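Local coordinates for polysaccharide deacetylase-like protein (Bacillus anthracis, PDB 4V33), which probably acts as a zinc-dependent polysaccharide deacetylase, one of two such proteins required for osmotic stability and cell shape maintenance, at residues A[122-125]-A[129-132]; A[252-257]-A[290-295]. All blocks are in the same frame, centred on the assembly; numbering follows the deposited sequence.

Contact 1 of 2, residues A[122-125]-A[129-132]; sequences IGIK and KTIP
Gly123 and Ile131 face each other as the antiparallel hydrogen-bonded pair of this contact. Gly123 N gives a nearly straight bond to Ile131 O (2.7 Å, 172° at the hydrogen), with the donor in the carbonyl plane. The return bond, from Ile131 N to Gly123 O at 2.8 Å, is more bent (147°), and its donor is tilted from the carbonyl plane. A third bond, Lys125 N to Lys129 O at 2.9 Å, closes the mouth of the turn.

CA-H...O contacts run beside these bonds. Thr130 CA lies 3.3 Å from Gly123 O, and Ile124 CA meets Lys129 O.

The two segments are the end of a beta hairpin, strands 115-124 and 130-140, in a four-stranded antiparallel sheet. Strand 130-140 is an outermost strand of that sheet. Strand 74-81 lies on the other side of 115-124, with backbone bonds between Ile122 and Gln76 and between Ile124 and Glu74.

Ile124 and Thr130 project together from one face, where Ile124 CD1 touches Thr130 CG2 at 3.7 Å. The opposite face carries the Ile131 side chain. There the bend at chi2 (-85°) brings Lys125 CD within 3.9 Å of Ile131 CG1. Lys125 CG also rests 3.8 Å from Lys129 CB. A second bend at chi3 carries the chain on to NZ, which makes a salt bridge with Asp70 and a hydrogen bond to Thr71 O.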
# COMPACT_ATOMS: atom_id res chain seq x y z
N ILE A 122 -26.47 4.98 16.72
CA ILE A 122 -27.43 5.77 17.48
C ILE A 122 -28.45 4.83 18.09
O ILE A 122 -28.65 3.72 17.61
CB ILE A 122 -28.16 6.83 16.60
CG1 ILE A 122 -29.09 6.17 15.58
CG2 ILE A 122 -27.15 7.77 15.95
CD1 ILE A 122 -29.88 7.17 14.75
N GLY A 123 -29.08 5.28 19.17
CA GLY A 123 -30.12 4.49 19.80
C GLY A 123 -31.48 5.11 19.56
O GLY A 123 -31.58 6.32 19.35
N ILE A 124 -32.52 4.28 19.57
CA ILE A 124 -33.89 4.76 19.45
C ILE A 124 -34.67 4.35 20.69
O ILE A 124 -34.67 3.17 21.05
CB ILE A 124 -34.60 4.16 18.23
CG1 ILE A 124 -33.68 4.12 17.01
CG2 ILE A 124 -35.91 4.91 17.94
CD1 ILE A 124 -33.26 5.48 16.51
N LYS A 125 -35.33 5.31 21.34
CA LYS A 125 -36.19 5.02 22.49
C LYS A 125 -37.56 4.55 22.02
O LYS A 125 -37.90 4.65 20.84
CB LYS A 125 -36.37 6.26 23.37
CG LYS A 125 -35.12 7.06 23.69
CD LYS A 125 -34.37 6.52 24.88
CE LYS A 125 -35.14 6.68 26.18
NZ LYS A 125 -34.31 6.19 27.31
N LYS A 129 -37.43 8.81 20.14
CA LYS A 129 -36.33 9.75 20.36
C LYS A 129 -35.00 9.11 19.98
O LYS A 129 -34.72 7.97 20.35
CB LYS A 129 -36.28 10.19 21.83
CG LYS A 129 -35.17 11.17 22.12
CD LYS A 129 -35.22 11.66 23.55
CE LYS A 129 -34.07 12.61 23.84
NZ LYS A 129 -34.14 13.83 22.99
N THR A 130 -34.17 9.83 19.23
CA THR A 130 -32.85 9.32 18.87
C THR A 130 -31.81 9.76 19.90
O THR A 130 -31.88 10.86 20.45
CB THR A 130 -32.39 9.78 17.47
OG1 THR A 130 -32.45 11.21 17.39
CG2 THR A 130 -33.29 9.17 16.40
N ILE A 131 -30.85 8.87 20.15
CA ILE A 131 -29.83 9.08 21.16
C ILE A 131 -28.46 8.79 20.55
O ILE A 131 -28.22 7.68 20.09
CB ILE A 131 -30.01 8.10 22.34
CG1 ILE A 131 -31.42 8.20 22.93
CG2 ILE A 131 -28.95 8.32 23.42
CD1 ILE A 131 -31.70 9.51 23.66
N PRO A 132 -27.57 9.79 20.55
CA PRO A 132 -26.21 9.54 20.05
C PRO A 132 -25.51 8.52 20.94
O PRO A 132 -25.59 8.62 22.17
CB PRO A 132 -25.53 10.90 20.17
CG PRO A 132 -26.65 11.90 20.32
CD PRO A 132 -27.75 11.17 21.01

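Contact 2 of 2, residues A[252-257]-A[290-295]; sequences EMVDSG and KITGKP
Val254 reaches from its helix to the aliphatic part of Lys294, with Val254 CG1 3.9 Å from Lys294 CG. The two side chains point roughly opposite ways as they pass. Val254 CG1 is anti to the backbone N (chi1 171°), and this branch makes the closest touch. Val254 CG1 also lies 4.2 Å from Thr292 O, and Val254 CG2 meets Thr292 CG2 loosely at 4.4 Å. Val254 is buried, whereas Lys294 is exposed. The lysine's amino end stays well away from Asp255, with Lys294 NZ 6.8 Å from Asp255 OD1, so any attraction between these charges would act at long range.

One water spans the gap. It donates to Asp255 OD1 at 3.2 Å and to Thr292 O at 3.0 Å. Within the two segments this water makes the polar link. Just outside, Lys251 NZ of helix 247-255 bonds Ile291 O.

The contact joins the C-terminal parts of helices 247-255 and 277-292, beside the parallel sheet of the deacetylase domain. This is consistent with the distorted beta/alpha barrel of the NodB-like (carbohydrate esterase 4) family. Met261 of strand 259-263 touches both Val254 and Thr292.

Each segment has its own bonds where its helix gives way to loop. Thr292 OG1 accepts from Lys294 N at 3.0 Å, forming an ST turn. Gly293 has positive phi (72°) where the chain leaves the helix, and the first bond of the Lys294 side chain then points toward the other segment. Ser256 OG donates to Met253 O at 2.8 Å, from above the carbonyl plane. The same hydroxyl is also bonded to Ile258 N. Gly257, again with positive phi, then turns the chain into strand 259-263.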
# COMPACT_ATOMS: atom_id res chain seq x y z
N GLU A 252 13.63 16.49 -9.85
CA GLU A 252 12.45 16.63 -10.69
C GLU A 252 11.39 15.59 -10.31
O GLU A 252 10.20 15.90 -10.19
CB GLU A 252 12.83 16.50 -12.16
CG GLU A 252 11.74 16.85 -13.15
CD GLU A 252 12.24 16.85 -14.58
OE1 GLU A 252 13.47 16.86 -14.79
OE2 GLU A 252 11.40 16.83 -15.50
N MET A 253 11.83 14.35 -10.10
CA MET A 253 10.91 13.26 -9.77
C MET A 253 10.24 13.49 -8.42
O MET A 253 9.04 13.29 -8.27
CB MET A 253 11.67 11.93 -9.76
CG MET A 253 12.10 11.49 -11.15
SD MET A 253 13.37 10.21 -11.12
CE MET A 253 12.38 8.78 -10.74
N VAL A 254 11.03 13.92 -7.44
CA VAL A 254 10.50 14.18 -6.11
C VAL A 254 9.63 15.45 -6.08
O VAL A 254 8.53 15.44 -5.53
CB VAL A 254 11.63 14.26 -5.07
CG1 VAL A 254 11.10 14.76 -3.74
CG2 VAL A 254 12.28 12.90 -4.92
N ASP A 255 10.11 16.53 -6.69
CA ASP A 255 9.38 17.80 -6.64
C ASP A 255 8.01 17.72 -7.32
O ASP A 255 7.10 18.48 -6.98
CB ASP A 255 10.20 18.94 -7.24
CG ASP A 255 11.41 19.31 -6.40
OD1 ASP A 255 11.56 18.79 -5.27
OD2 ASP A 255 12.21 20.14 -6.88
N SER A 256 7.87 16.80 -8.28
CA SER A 256 6.62 16.63 -9.01
C SER A 256 5.51 16.07 -8.13
O SER A 256 4.33 16.12 -8.49
CB SER A 256 6.81 15.69 -10.20
OG SER A 256 6.97 14.34 -9.76
N GLY A 257 5.90 15.49 -7.00
CA GLY A 257 4.96 14.82 -6.12
C GLY A 257 4.70 13.38 -6.53
O GLY A 257 3.96 12.67 -5.85
N LYS A 290 19.75 13.54 2.22
CA LYS A 290 20.36 14.84 1.95
C LYS A 290 20.09 15.27 0.51
O LYS A 290 19.94 16.46 0.23
CB LYS A 290 21.86 14.82 2.22
CG LYS A 290 22.23 14.64 3.68
CD LYS A 290 23.71 14.91 3.90
CE LYS A 290 24.13 14.64 5.34
NZ LYS A 290 23.96 13.20 5.70
N ILE A 291 20.03 14.30 -0.40
CA ILE A 291 19.76 14.60 -1.80
C ILE A 291 18.30 14.98 -2.04
O ILE A 291 18.01 15.95 -2.74
CB ILE A 291 20.09 13.39 -2.69
CG1 ILE A 291 21.59 13.06 -2.60
CG2 ILE A 291 19.70 13.66 -4.13
CD1 ILE A 291 21.97 11.77 -3.31
N THR A 292 17.38 14.23 -1.45
CA THR A 292 15.96 14.42 -1.74
C THR A 292 15.29 15.45 -0.84
O THR A 292 14.27 16.04 -1.22
CB THR A 292 15.16 13.11 -1.57
OG1 THR A 292 15.14 12.75 -0.19
CG2 THR A 292 15.79 11.98 -2.41
N GLY A 293 15.83 15.65 0.36
CA GLY A 293 15.20 16.51 1.34
C GLY A 293 13.94 15.90 1.94
O GLY A 293 13.18 16.59 2.62
N LYS A 294 13.73 14.62 1.68
CA LYS A 294 12.57 13.89 2.19
C LYS A 294 13.04 12.65 2.93
O LYS A 294 14.10 12.10 2.61
CB LYS A 294 11.66 13.46 1.03
CG LYS A 294 11.17 14.60 0.15
CD LYS A 294 10.15 15.45 0.88
CE LYS A 294 9.44 16.37 -0.10
NZ LYS A 294 8.48 17.29 0.59
N PRO A 295 12.25 12.18 3.91
CA PRO A 295 12.66 11.00 4.68
C PRO A 295 12.79 9.74 3.82
O PRO A 295 12.01 9.53 2.87
CB PRO A 295 11.51 10.82 5.68
CG PRO A 295 10.93 12.18 5.82
CD PRO A 295 11.03 12.79 4.45
O HOH W 1 13.93 17.11 -3.98

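Contact 1 and contact 2 lie in separate parts of the chain. Their centres are 51 Å apart and their nearest atoms about 38 Å apart. They follow in series, with contact 1 complete before contact 2 begins. Contact 1 sits at a far end of the four-stranded antiparallel sheet, which probably belongs to the fibronectin type III domain. Contact 2 joins two helices packed on the parallel sheet of the deacetylase domain. That domain also carries the zinc ion, held by Asp206, His264 and His268. The two contacts share no strand, helix or sheet. They thus represent a beta domain, probably accessory, and the probable catalytic module of one chain.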